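Local atomic coordinates of uncharacterized protein Q99UF4 (Staphylococcus aureus, PDB entry 3B2N), a protein that probably acts as a DNA-binding response regulator of the LuxR family, in which a CheY-like receiver domain takes up a phosphoryl group to control transcription. Residues A[7-12]-A[57-62]; A[14-19]-A[34-39]; A[80-85]-A[98-103]. All blocks are in the same frame, centred on the assembly; numbering follows the deposited sequence.

Contact 1: A[7-12]-A[57-62]; sequences IIAEDQ and IEMPGM
The thioether of Met59 lies against the methyl of Ala9, with SD of Met59 3.7 Å from CB of Ala9 and the terminal CE of Met59 3.8 Å from the same carbon. Met59 sends CG out anti to its own carbonyl carbon (chi1 -66°), and a bend at chi3 folds the terminal methyl back, so that both sulfur and methyl touch the end of strand 4-9. Ala41 of helix 38-48 also meets the Ala9 methyl, which places this pair in the buried core at the C-terminal ends of the strands.

Nearer the surface, the chains pass closest at Asp11 and Met59, whose CA atoms are 5.5 Å apart. Asp11 extends toward the loop: its OD2 comes to 3.5 Å from CD of Pro60, approaching the proline ring at a slant, while its CB lies 3.8 Å from the carbonyl O of Glu58. No hydrogen bond joins the segments, which meet by van der Waals packing alone. The backbone N of Asp11 is instead bound by OD2 of Asp56, just before the loop, and Glu10 OE1 forms a salt bridge with Lys106. Two acidic residues after the first strand, an aspartate just after the third and a lysine after the fifth match the acidic pocket of receiver domains, in which Asp56 is probably the phosphorylation site. The clustered acidic groups are consistent with the divalent-metal site of such domains.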
ATOM      1  N   ILE A   7      -2.713  -6.475   1.326  1.00 28.77           N
ATOM      2  CA  ILE A   7      -1.342  -6.753   1.700  1.00 27.41           C
ATOM      3  C   ILE A   7      -0.716  -5.408   2.087  1.00 27.66           C
ATOM      4  O   ILE A   7      -0.997  -4.375   1.466  1.00 28.36           O
ATOM      5  CB  ILE A   7      -0.551  -7.471   0.535  1.00 25.60           C
ATOM      6  CG1 ILE A   7      -1.080  -8.901   0.349  1.00 26.66           C
ATOM      7  CG2 ILE A   7       1.013  -7.413   0.810  1.00 25.44           C
ATOM      8  CD1 ILE A   7      -0.484  -9.736  -0.810  1.00 30.60           C
ATOM      9  N   ILE A   8       0.151  -5.417   3.100  1.00 27.93           N
ATOM     10  CA  ILE A   8       0.765  -4.190   3.581  1.00 28.60           C
ATOM     11  C   ILE A   8       2.244  -4.320   3.470  1.00 30.16           C
ATOM     12  O   ILE A   8       2.825  -5.287   3.989  1.00 30.57           O
ATOM     13  CB  ILE A   8       0.428  -3.880   5.043  1.00 29.75           C
ATOM     14  CG1 ILE A   8      -1.101  -3.723   5.172  1.00 34.77           C
ATOM     15  CG2 ILE A   8       1.242  -2.572   5.509  1.00 26.07           C
ATOM     16  CD1 ILE A   8      -1.596  -3.661   6.595  1.00 31.86           C
ATOM     17  N   ALA A   9       2.868  -3.398   2.747  1.00 29.61           N
ATOM     18  CA  ALA A   9       4.329  -3.473   2.685  1.00 28.47           C
ATOM     19  C   ALA A   9       4.807  -2.144   3.285  1.00 29.29           C
ATOM     20  O   ALA A   9       4.531  -1.062   2.734  1.00 30.48           O
ATOM     21  CB  ALA A   9       4.813  -3.641   1.213  1.00 25.48           C
ATOM     22  N   GLU A  10       5.525  -2.207   4.390  1.00 30.23           N
ATOM     23  CA  GLU A  10       5.974  -1.009   5.079  1.00 31.01           C
ATOM     24  C   GLU A  10       7.365  -1.210   5.729  1.00 32.49           C
ATOM     25  O   GLU A  10       7.644  -2.235   6.381  1.00 34.42           O
ATOM     26  CB  GLU A  10       4.900  -0.567   6.104  1.00 29.53           C
ATOM     27  CG  GLU A  10       5.450   0.253   7.335  1.00 27.68           C
ATOM     28  CD  GLU A  10       5.979   1.651   6.928  1.00 34.78           C
ATOM     29  OE1 GLU A  10       5.364   2.315   6.050  1.00 32.69           O
ATOM     30  OE2 GLU A  10       7.038   2.066   7.451  1.00 30.27           O
ATOM     31  N   ASP A  11       8.242  -0.237   5.542  1.00 31.19           N
ATOM     32  CA  ASP A  11       9.624  -0.432   5.941  1.00 30.29           C
ATOM     33  C   ASP A  11       9.743  -0.520   7.456  1.00 30.12           C
ATOM     34  O   ASP A  11      10.491  -1.299   7.962  1.00 30.15           O
ATOM     35  CB  ASP A  11      10.474   0.732   5.443  1.00 31.52           C
ATOM     36  CG  ASP A  11      11.950   0.511   5.715  1.00 36.77           C
ATOM     37  OD1 ASP A  11      12.495   1.228   6.550  1.00 39.71           O
ATOM     38  OD2 ASP A  11      12.548  -0.439   5.171  1.00 40.25           O
ATOM     39  N   GLN A  12       8.949   0.245   8.199  1.00 28.51           N
ATOM     40  CA  GLN A  12       9.224   0.313   9.598  1.00 30.27           C
ATOM     41  C   GLN A  12       8.350  -0.737  10.310  1.00 31.02           C
ATOM     42  O   GLN A  12       7.118  -0.709  10.196  1.00 31.71           O
ATOM     43  CB  GLN A  12       8.932   1.732  10.108  1.00 28.38           C
ATOM     44  CG  GLN A  12       9.204   1.901  11.588  1.00 33.93           C
ATOM     45  CD  GLN A  12       8.542   3.132  12.069  1.00 32.76           C
ATOM     46  OE1 GLN A  12       7.426   3.063  12.563  1.00 31.36           O
ATOM     47  NE2 GLN A  12       9.202   4.279  11.918  1.00 29.11           N
ATOM     48  N   ILE A  57       7.112   3.850   0.194  1.00 34.71           N
ATOM     49  CA  ILE A  57       7.971   4.080  -0.975  1.00 34.71           C
ATOM     50  C   ILE A  57       9.335   3.472  -0.772  1.00 36.27           C
ATOM     51  O   ILE A  57       9.707   2.534  -1.440  1.00 38.25           O
ATOM     52  CB  ILE A  57       8.151   5.541  -1.297  1.00 34.19           C
ATOM     53  CG1 ILE A  57       6.798   6.169  -1.616  1.00 41.04           C
ATOM     54  CG2 ILE A  57       9.170   5.701  -2.490  1.00 38.83           C
ATOM     55  CD1 ILE A  57       6.860   7.602  -2.172  1.00 32.22           C
ATOM     56  N   GLU A  58      10.105   3.981   0.157  1.00 35.82           N
ATOM     57  CA  GLU A  58      11.481   3.578   0.165  1.00 39.08           C
ATOM     58  C   GLU A  58      11.656   2.294   0.970  1.00 38.51           C
ATOM     59  O   GLU A  58      11.611   2.332   2.188  1.00 40.22           O
ATOM     60  CB  GLU A  58      12.303   4.714   0.749  1.00 42.00           C
ATOM     61  CG  GLU A  58      13.792   4.569   0.642  1.00 64.23           C
ATOM     62  CD  GLU A  58      14.423   5.883   1.020  1.00 62.61           C
ATOM     63  OE1 GLU A  58      13.757   6.915   0.739  1.00 62.46           O
ATOM     64  OE2 GLU A  58      15.539   5.887   1.607  1.00 68.55           O
ATOM     65  N   MET A  59      11.824   1.167   0.279  1.00 37.57           N
ATOM     66  CA  MET A  59      11.917  -0.171   0.904  1.00 35.54           C
ATOM     67  C   MET A  59      13.033  -0.896   0.191  1.00 36.02           C
ATOM     68  O   MET A  59      13.383  -0.549  -0.966  1.00 37.21           O
ATOM     69  CB  MET A  59      10.623  -1.002   0.756  1.00 34.51           C
ATOM     70  CG  MET A  59       9.370  -0.540   1.454  1.00 37.96           C
ATOM     71  SD  MET A  59       7.949  -1.690   1.256  1.00 25.76           S
ATOM     72  CE  MET A  59       7.508  -1.602  -0.480  1.00 33.36           C
ATOM     73  N   PRO A  60      13.649  -1.885   0.876  1.00 34.51           N
ATOM     74  CA  PRO A  60      14.674  -2.678   0.167  1.00 34.52           C
ATOM     75  C   PRO A  60      14.019  -3.571  -0.896  1.00 33.40           C
ATOM     76  O   PRO A  60      12.811  -3.776  -0.830  1.00 33.53           O
ATOM     77  CB  PRO A  60      15.325  -3.509   1.299  1.00 35.45           C
ATOM     78  CG  PRO A  60      14.277  -3.525   2.452  1.00 36.89           C
ATOM     79  CD  PRO A  60      13.502  -2.242   2.304  1.00 32.13           C
ATOM     80  N   GLY A  61      14.785  -4.067  -1.870  1.00 33.50           N
ATOM     81  CA  GLY A  61      14.257  -5.000  -2.875  1.00 33.26           C
ATOM     82  C   GLY A  61      13.593  -4.271  -4.043  1.00 34.62           C
ATOM     83  O   GLY A  61      14.130  -4.265  -5.148  1.00 35.26           O
ATOM     84  N   MET A  62      12.437  -3.665  -3.778  1.00 33.29           N
ATOM     85  CA  MET A  62      11.705  -2.818  -4.720  1.00 33.39           C
ATOM     86  C   MET A  62      11.045  -1.730  -3.880  1.00 34.53           C
ATOM     87  O   MET A  62      10.520  -2.023  -2.811  1.00 37.01           O
ATOM     88  CB  MET A  62      10.594  -3.623  -5.443  1.00 31.36           C
ATOM     89  CG  MET A  62      11.116  -4.579  -6.592  1.00 33.09           C
ATOM     90  SD  MET A  62       9.796  -5.636  -7.325  1.00 26.42           S
ATOM     91  CE  MET A  62       8.968  -4.439  -8.368  1.00 28.00           C
TER

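Contact 2: A[14-19]-A[34-39]; sequences MLRQAM and DTDNGL
Helix 13-26 passes beside the end of strand 29-35 with its nearest backbone approach at Arg16 and Asp34, whose CA atoms are 7.7 Å apart, a gap bridged by side chains. Arg16 makes the largest single contribution. Its CG stands anti to the backbone N (chi1 -173°) and the chain turns at chi3, which swings the guanidinium over the strand end. NE donates to Asp34 OD2 at 2.7 Å with an N-H...O angle of 154°, using the anti lone pair of the oxygen, the one away from OD1. Donor and acceptor lie almost in one plane, the carboxylate being turned only 22° from the guanidinium, so this salt bridge meets the edge of the arginine.

One face of the same guanidinium lies over the backbone from Thr35 to Asp36, and its NH1 is 3.4 Å from CB of Asp36. Next to NE along the chain, Arg16 CD sits 3.2 Å from the carbonyl O of Thr35. NH1 is held from elsewhere by the carbonyl O of Glu10 and by OD1 of Asn13, which fixes the rotation of the group.

Gln17 reaches the same carboxylate from the next position on the helix: its NE2 gives Asp34 OD2 a weak bond of 3.5 Å, the amide turned well out of the carboxylate plane. A water donates both to Gln17 OE1 and to Asp34 OD1, each at 2.8 Å, so both carboxylate oxygens of Asp34 are engaged.

The Thr35 side chain points away from helix 13-26 and touches Ala41 and Leu44 of helix 38-48. The contact joins helix 13-26 to the end of strand 29-35, the outermost strand, within the beta-alpha-beta unit begun by strand 4-9.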
ATOM      1  N   MET A  14       7.537  -1.198  13.589  1.00 27.59           N
ATOM      2  CA  MET A  14       6.557  -0.687  14.565  1.00 29.16           C
ATOM      3  C   MET A  14       5.255  -0.223  13.870  1.00 29.17           C
ATOM      4  O   MET A  14       4.139  -0.655  14.259  1.00 29.58           O
ATOM      5  CB  MET A  14       7.149   0.410  15.475  1.00 28.26           C
ATOM      6  CG  MET A  14       6.200   0.782  16.661  1.00 25.72           C
ATOM      7  SD  MET A  14       6.826   1.950  17.911  1.00 19.14           S
ATOM      8  CE  MET A  14       7.940   0.838  18.786  1.00 19.02           C
ATOM      9  N   LEU A  15       5.384   0.617  12.836  1.00 26.64           N
ATOM     10  CA  LEU A  15       4.206   1.136  12.163  1.00 25.20           C
ATOM     11  C   LEU A  15       3.516   0.008  11.375  1.00 28.33           C
ATOM     12  O   LEU A  15       2.264  -0.072  11.343  1.00 27.96           O
ATOM     13  CB  LEU A  15       4.555   2.309  11.205  1.00 23.28           C
ATOM     14  CG  LEU A  15       3.403   2.834  10.309  1.00 30.14           C
ATOM     15  CD1 LEU A  15       2.303   3.409  11.221  1.00 25.01           C
ATOM     16  CD2 LEU A  15       3.975   3.935   9.410  1.00 27.24           C
ATOM     17  N   ARG A  16       4.316  -0.881  10.751  1.00 28.94           N
ATOM     18  CA  ARG A  16       3.725  -1.923   9.962  1.00 29.20           C
ATOM     19  C   ARG A  16       2.792  -2.830  10.851  1.00 28.16           C
ATOM     20  O   ARG A  16       1.664  -3.111  10.492  1.00 26.85           O
ATOM     21  CB  ARG A  16       4.786  -2.818   9.310  1.00 30.44           C
ATOM     22  CG  ARG A  16       4.112  -3.815   8.336  1.00 29.10           C
ATOM     23  CD  ARG A  16       5.035  -4.584   7.394  1.00 32.62           C
ATOM     24  NE  ARG A  16       5.796  -5.587   8.114  1.00 30.06           N
ATOM     25  CZ  ARG A  16       7.014  -5.387   8.614  1.00 36.78           C
ATOM     26  NH1 ARG A  16       7.672  -4.191   8.481  1.00 27.35           N
ATOM     27  NH2 ARG A  16       7.589  -6.403   9.239  1.00 32.09           N
ATOM     28  N   GLN A  17       3.311  -3.314  11.968  1.00 27.83           N
ATOM     29  CA  GLN A  17       2.507  -4.136  12.854  1.00 30.86           C
ATOM     30  C   GLN A  17       1.295  -3.356  13.365  1.00 30.34           C
ATOM     31  O   GLN A  17       0.229  -3.923  13.521  1.00 29.10           O
ATOM     32  CB  GLN A  17       3.339  -4.673  14.045  1.00 31.87           C
ATOM     33  CG  GLN A  17       4.467  -5.651  13.644  1.00 44.32           C
ATOM     34  CD  GLN A  17       4.187  -6.449  12.343  1.00 56.31           C
ATOM     35  OE1 GLN A  17       3.175  -7.207  12.227  1.00 48.28           O
ATOM     36  NE2 GLN A  17       5.087  -6.285  11.364  1.00 42.29           N
ATOM     37  N   ALA A  18       1.468  -2.053  13.612  1.00 31.13           N
ATOM     38  CA  ALA A  18       0.341  -1.208  14.041  1.00 29.51           C
ATOM     39  C   ALA A  18      -0.733  -1.142  12.951  1.00 29.42           C
ATOM     40  O   ALA A  18      -1.948  -1.198  13.248  1.00 28.02           O
ATOM     41  CB  ALA A  18       0.803   0.222  14.426  1.00 26.96           C
ATOM     42  N   MET A  19      -0.312  -1.011  11.689  1.00 28.96           N
ATOM     43  CA  MET A  19      -1.299  -0.957  10.625  1.00 29.09           C
ATOM     44  C   MET A  19      -2.046  -2.299  10.465  1.00 29.19           C
ATOM     45  O   MET A  19      -3.225  -2.319  10.191  1.00 27.59           O
ATOM     46  CB  MET A  19      -0.609  -0.625   9.286  1.00 31.15           C
ATOM     47  CG  MET A  19       0.072   0.800   9.210  1.00 37.81           C
ATOM     48  SD  MET A  19       1.200   1.043   7.726  1.00 33.54           S
ATOM     49  CE  MET A  19      -0.048   1.522   6.617  1.00 42.53           C
ATOM     50  N   ASP A  34       2.033  -9.279   5.259  1.00 27.37           N
ATOM     51  CA  ASP A  34       2.669  -7.987   5.416  1.00 30.38           C
ATOM     52  C   ASP A  34       4.196  -8.158   5.350  1.00 32.48           C
ATOM     53  O   ASP A  34       4.702  -9.234   5.680  1.00 32.05           O
ATOM     54  CB  ASP A  34       2.269  -7.366   6.746  1.00 31.69           C
ATOM     55  CG  ASP A  34       2.899  -8.065   7.925  1.00 31.68           C
ATOM     56  OD1 ASP A  34       2.325  -9.070   8.395  1.00 32.88           O
ATOM     57  OD2 ASP A  34       3.970  -7.620   8.384  1.00 36.04           O
ATOM     58  N   THR A  35       4.939  -7.114   4.968  1.00 31.46           N
ATOM     59  CA  THR A  35       6.398  -7.280   4.786  1.00 32.90           C
ATOM     60  C   THR A  35       7.066  -5.925   4.769  1.00 31.01           C
ATOM     61  O   THR A  35       6.405  -4.920   4.574  1.00 31.21           O
ATOM     62  CB  THR A  35       6.761  -8.071   3.451  1.00 33.15           C
ATOM     63  OG1 THR A  35       8.170  -8.127   3.283  1.00 33.77           O
ATOM     64  CG2 THR A  35       6.184  -7.374   2.215  1.00 26.38           C
ATOM     65  N   ASP A  36       8.369  -5.905   4.956  1.00 31.78           N
ATOM     66  CA  ASP A  36       9.141  -4.672   4.878  1.00 33.56           C
ATOM     67  C   ASP A  36       9.946  -4.625   3.586  1.00 32.92           C
ATOM     68  O   ASP A  36      10.748  -3.738   3.382  1.00 36.37           O
ATOM     69  CB  ASP A  36      10.047  -4.517   6.091  1.00 34.25           C
ATOM     70  CG  ASP A  36      11.108  -5.609   6.191  1.00 53.30           C
ATOM     71  OD1 ASP A  36      12.009  -5.468   7.042  1.00 47.14           O
ATOM     72  OD2 ASP A  36      11.061  -6.597   5.450  1.00 38.68           O
ATOM     73  N   ASN A  37       9.703  -5.552   2.695  1.00 31.65           N
ATOM     74  CA  ASN A  37      10.535  -5.652   1.473  1.00 31.71           C
ATOM     75  C   ASN A  37       9.679  -5.636   0.217  1.00 32.31           C
ATOM     76  O   ASN A  37       8.745  -6.450   0.069  1.00 31.75           O
ATOM     77  CB  ASN A  37      11.400  -6.922   1.540  1.00 29.45           C
ATOM     78  CG  ASN A  37      12.340  -7.056   0.360  1.00 25.84           C
ATOM     79  OD1 ASN A  37      11.917  -7.231  -0.782  1.00 33.73           O
ATOM     80  ND2 ASN A  37      13.625  -7.016   0.638  1.00 27.12           N
ATOM     81  N   GLY A  38       9.981  -4.725  -0.709  1.00 32.20           N
ATOM     82  CA  GLY A  38       9.113  -4.567  -1.893  1.00 28.62           C
ATOM     83  C   GLY A  38       9.149  -5.743  -2.874  1.00 29.14           C
ATOM     84  O   GLY A  38       8.157  -6.028  -3.556  1.00 27.59           O
ATOM     85  N   LEU A  39      10.299  -6.413  -2.976  1.00 30.25           N
ATOM     86  CA  LEU A  39      10.364  -7.616  -3.792  1.00 29.83           C
ATOM     87  C   LEU A  39       9.495  -8.732  -3.202  1.00 28.89           C
ATOM     88  O   LEU A  39       8.752  -9.438  -3.928  1.00 26.87           O
ATOM     89  CB  LEU A  39      11.798  -8.114  -3.886  1.00 28.99           C
ATOM     90  CG  LEU A  39      12.087  -9.297  -4.795  1.00 37.87           C
ATOM     91  CD1 LEU A  39      11.510  -9.134  -6.207  1.00 32.36           C
ATOM     92  CD2 LEU A  39      13.613  -9.499  -4.852  1.00 32.29           C
TER
HETATM   93  O   HOH W   1       2.366  -9.681  11.091  1.00 39.58           O

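Contact 3: A[80-85]-A[98-103]; sequences VIIVTT and NDVDAY
Asp101 and Val80 open this parallel strand pairing by exchanging bonds in both directions. The backbone N of Val80 donates to Asp101 OD2 at 2.7 Å, meeting the anti lone pair of that oxygen, so a side chain supplies the acceptor just before strand 102-105 begins. Asp101 places CG anti to its own carbonyl carbon (chi1 -64°), which brings the carboxylate back beside Val80. The same OD2 forms a salt bridge with Arg72, whose NH1 also binds the carbonyl O of Asp99. Asp101 OD2 therefore has both a backbone and an arginine partner, and Arg72 probably offsets its negative charge.

Val80 O is gripped twice. Asp101 N reaches it at 2.9 Å, in the plane of the carbonyl, and Ala102 N adds a weak bond of 3.3 Å. One step on, Ile82 N donates to Ala102 O at 3.0 Å, and that oxygen also receives a CA-H...O contact from Ile81. Ile82 O bonds onward to Val104, so the pairing runs beyond Tyr103.

On the face that carries Ile82 and Tyr103, the side chains of Ile82 and Val100 cross at about a right angle, with Ile82 CG1 3.5 Å from Val100 CG2. The Tyr103 ring lies obliquely against Ile82 CG2. At its far end, Tyr103 OH is 3.3 Å from Thr84 CG2. That hydroxyl makes a weak bond to Phe86 O, whereas Thr84 OG1 is bound to Phe86 N.

Leu65 of helix 64-73 touches Ile82 on this face, and Phe92 of helix 89-97 meets Tyr103 edge-to-face. Ile81 and Ala102 look to the other face, so the strand pair lies between helices 64-73 and 89-97 on one side and helix 110-121 on the other.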
ATOM      1  N   VAL A  80      -4.189   0.455  -5.363  1.00 30.86           N
ATOM      2  CA  VAL A  80      -2.865   0.636  -4.769  1.00 32.77           C
ATOM      3  C   VAL A  80      -2.840   1.966  -4.054  1.00 32.57           C
ATOM      4  O   VAL A  80      -3.071   3.028  -4.680  1.00 32.70           O
ATOM      5  CB  VAL A  80      -1.703   0.602  -5.838  1.00 34.00           C
ATOM      6  CG1 VAL A  80      -0.369   0.847  -5.166  1.00 30.66           C
ATOM      7  CG2 VAL A  80      -1.702  -0.702  -6.682  1.00 28.12           C
ATOM      8  N   ILE A  81      -2.516   1.919  -2.766  1.00 30.52           N
ATOM      9  CA  ILE A  81      -2.354   3.133  -1.984  1.00 29.97           C
ATOM     10  C   ILE A  81      -0.902   3.227  -1.517  1.00 30.54           C
ATOM     11  O   ILE A  81      -0.409   2.302  -0.865  1.00 32.32           O
ATOM     12  CB  ILE A  81      -3.315   3.110  -0.784  1.00 32.56           C
ATOM     13  CG1 ILE A  81      -4.755   3.141  -1.348  1.00 35.65           C
ATOM     14  CG2 ILE A  81      -3.002   4.325   0.150  1.00 29.82           C
ATOM     15  CD1 ILE A  81      -5.714   2.357  -0.611  1.00 44.65           C
ATOM     16  N   ILE A  82      -0.231   4.319  -1.866  1.00 28.44           N
ATOM     17  CA  ILE A  82       1.060   4.622  -1.315  1.00 30.05           C
ATOM     18  C   ILE A  82       0.890   5.423  -0.024  1.00 32.76           C
ATOM     19  O   ILE A  82       0.068   6.331   0.043  1.00 31.55           O
ATOM     20  CB  ILE A  82       1.921   5.351  -2.328  1.00 33.32           C
ATOM     21  CG1 ILE A  82       2.139   4.435  -3.550  1.00 33.42           C
ATOM     22  CG2 ILE A  82       3.203   5.936  -1.705  1.00 33.61           C
ATOM     23  CD1 ILE A  82       3.485   4.397  -4.096  1.00 43.70           C
ATOM     24  N   VAL A  83       1.661   5.064   1.010  1.00 33.34           N
ATOM     25  CA  VAL A  83       1.547   5.705   2.325  1.00 34.76           C
ATOM     26  C   VAL A  83       2.961   5.992   2.722  1.00 37.63           C
ATOM     27  O   VAL A  83       3.720   5.044   2.891  1.00 41.74           O
ATOM     28  CB  VAL A  83       0.898   4.719   3.360  1.00 35.02           C
ATOM     29  CG1 VAL A  83       0.861   5.313   4.756  1.00 42.77           C
ATOM     30  CG2 VAL A  83      -0.447   4.423   2.966  1.00 30.96           C
ATOM     31  N   THR A  84       3.344   7.272   2.847  1.00 35.01           N
ATOM     32  CA  THR A  84       4.747   7.644   3.010  1.00 35.30           C
ATOM     33  C   THR A  84       4.915   8.864   3.910  1.00 37.04           C
ATOM     34  O   THR A  84       3.981   9.666   4.044  1.00 36.69           O
ATOM     35  CB  THR A  84       5.406   7.947   1.612  1.00 38.27           C
ATOM     36  OG1 THR A  84       6.819   8.159   1.758  1.00 41.15           O
ATOM     37  CG2 THR A  84       4.738   9.202   0.937  1.00 33.40           C
ATOM     38  N   THR A  85       6.099   9.020   4.513  1.00 38.28           N
ATOM     39  CA  THR A  85       6.493  10.319   5.099  1.00 42.48           C
ATOM     40  C   THR A  85       6.906  11.383   4.050  1.00 47.75           C
ATOM     41  O   THR A  85       6.915  12.573   4.348  1.00 48.42           O
ATOM     42  CB  THR A  85       7.656  10.171   6.085  1.00 40.80           C
ATOM     43  OG1 THR A  85       8.771   9.600   5.388  1.00 47.04           O
ATOM     44  CG2 THR A  85       7.300   9.238   7.186  1.00 43.53           C
ATOM     45  N   ASN A  98       2.273   6.896 -12.497  1.00 27.10           N
ATOM     46  CA  ASN A  98       2.098   5.440 -12.461  1.00 28.59           C
ATOM     47  C   ASN A  98       0.726   4.984 -12.064  1.00 29.66           C
ATOM     48  O   ASN A  98       0.562   3.838 -11.692  1.00 31.49           O
ATOM     49  CB  ASN A  98       3.136   4.843 -11.515  1.00 26.89           C
ATOM     50  CG  ASN A  98       4.479   4.689 -12.206  1.00 39.18           C
ATOM     51  OD1 ASN A  98       4.621   3.832 -13.070  1.00 34.82           O
ATOM     52  ND2 ASN A  98       5.449   5.540 -11.868  1.00 28.52           N
ATOM     53  N   ASP A  99      -0.235   5.892 -12.092  1.00 29.21           N
ATOM     54  CA  ASP A  99      -1.634   5.558 -11.850  1.00 31.69           C
ATOM     55  C   ASP A  99      -1.939   4.971 -10.437  1.00 33.35           C
ATOM     56  O   ASP A  99      -2.708   3.981 -10.289  1.00 34.45           O
ATOM     57  CB  ASP A  99      -2.130   4.617 -12.950  1.00 32.19           C
ATOM     58  CG  ASP A  99      -3.636   4.395 -12.900  1.00 44.63           C
ATOM     59  OD1 ASP A  99      -4.077   3.290 -13.290  1.00 36.54           O
ATOM     60  OD2 ASP A  99      -4.370   5.313 -12.454  1.00 35.02           O
ATOM     61  N   VAL A 100      -1.360   5.582  -9.407  1.00 31.60           N
ATOM     62  CA  VAL A 100      -1.633   5.186  -8.014  1.00 31.39           C
ATOM     63  C   VAL A 100      -3.123   5.486  -7.713  1.00 32.32           C
ATOM     64  O   VAL A 100      -3.669   6.443  -8.241  1.00 31.89           O
ATOM     65  CB  VAL A 100      -0.703   5.942  -7.012  1.00 30.85           C
ATOM     66  CG1 VAL A 100      -1.148   7.395  -6.844  1.00 25.39           C
ATOM     67  CG2 VAL A 100      -0.602   5.173  -5.643  1.00 26.81           C
ATOM     68  N   ASP A 101      -3.791   4.679  -6.896  1.00 30.68           N
ATOM     69  CA  ASP A 101      -5.176   5.029  -6.571  1.00 32.08           C
ATOM     70  C   ASP A 101      -5.284   6.106  -5.487  1.00 32.24           C
ATOM     71  O   ASP A 101      -6.180   6.966  -5.544  1.00 30.65           O
ATOM     72  CB  ASP A 101      -5.966   3.782  -6.204  1.00 32.99           C
ATOM     73  CG  ASP A 101      -6.063   2.838  -7.370  1.00 33.63           C
ATOM     74  OD1 ASP A 101      -6.632   3.262  -8.374  1.00 33.49           O
ATOM     75  OD2 ASP A 101      -5.505   1.731  -7.324  1.00 35.88           O
ATOM     76  N   ALA A 102      -4.373   6.081  -4.518  1.00 31.24           N
ATOM     77  CA  ALA A 102      -4.321   7.159  -3.548  1.00 30.90           C
ATOM     78  C   ALA A 102      -2.901   7.336  -3.017  1.00 31.87           C
ATOM     79  O   ALA A 102      -2.132   6.377  -2.924  1.00 32.70           O
ATOM     80  CB  ALA A 102      -5.328   6.926  -2.396  1.00 29.16           C
ATOM     81  N   TYR A 103      -2.548   8.571  -2.670  1.00 31.20           N
ATOM     82  CA  TYR A 103      -1.246   8.866  -2.102  1.00 31.51           C
ATOM     83  C   TYR A 103      -1.528   9.445  -0.710  1.00 31.90           C
ATOM     84  O   TYR A 103      -2.129  10.488  -0.592  1.00 31.03           O
ATOM     85  CB  TYR A 103      -0.569   9.911  -2.970  1.00 31.26           C
ATOM     86  CG  TYR A 103       0.897  10.135  -2.679  1.00 39.95           C
ATOM     87  CD1 TYR A 103       1.882   9.349  -3.294  1.00 35.35           C
ATOM     88  CD2 TYR A 103       1.313  11.158  -1.826  1.00 38.72           C
ATOM     89  CE1 TYR A 103       3.239   9.580  -3.069  1.00 35.93           C
ATOM     90  CE2 TYR A 103       2.662  11.375  -1.579  1.00 35.04           C
ATOM     91  CZ  TYR A 103       3.600  10.583  -2.198  1.00 36.88           C
ATOM     92  OH  TYR A 103       4.907  10.811  -1.984  1.00 40.35           O
TER

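In the fold
All three contacts gather on one five-stranded parallel sheet, with contact 2 toward the edge strand 29-35 and contact 3 at the opposite edge. Contacts 1 and 2 have centres 7 Å apart and touch directly: Glu10 N lies 2.9 Å from Thr35 O, a probable hydrogen bond that ties Glu10 to strand 29-35, and Pro60 CD packs 3.3 Å from Asp36 O. Contact 3 lies 13 Å from contact 1, centre to centre, and meets it through Ile57, whose CG1 is 3.6 Å from Ile82 CG2. Contact 1 borders the probable phosphorylation pocket around Asp56; the observed sodium ion is instead bound at Lys24 and Gly27.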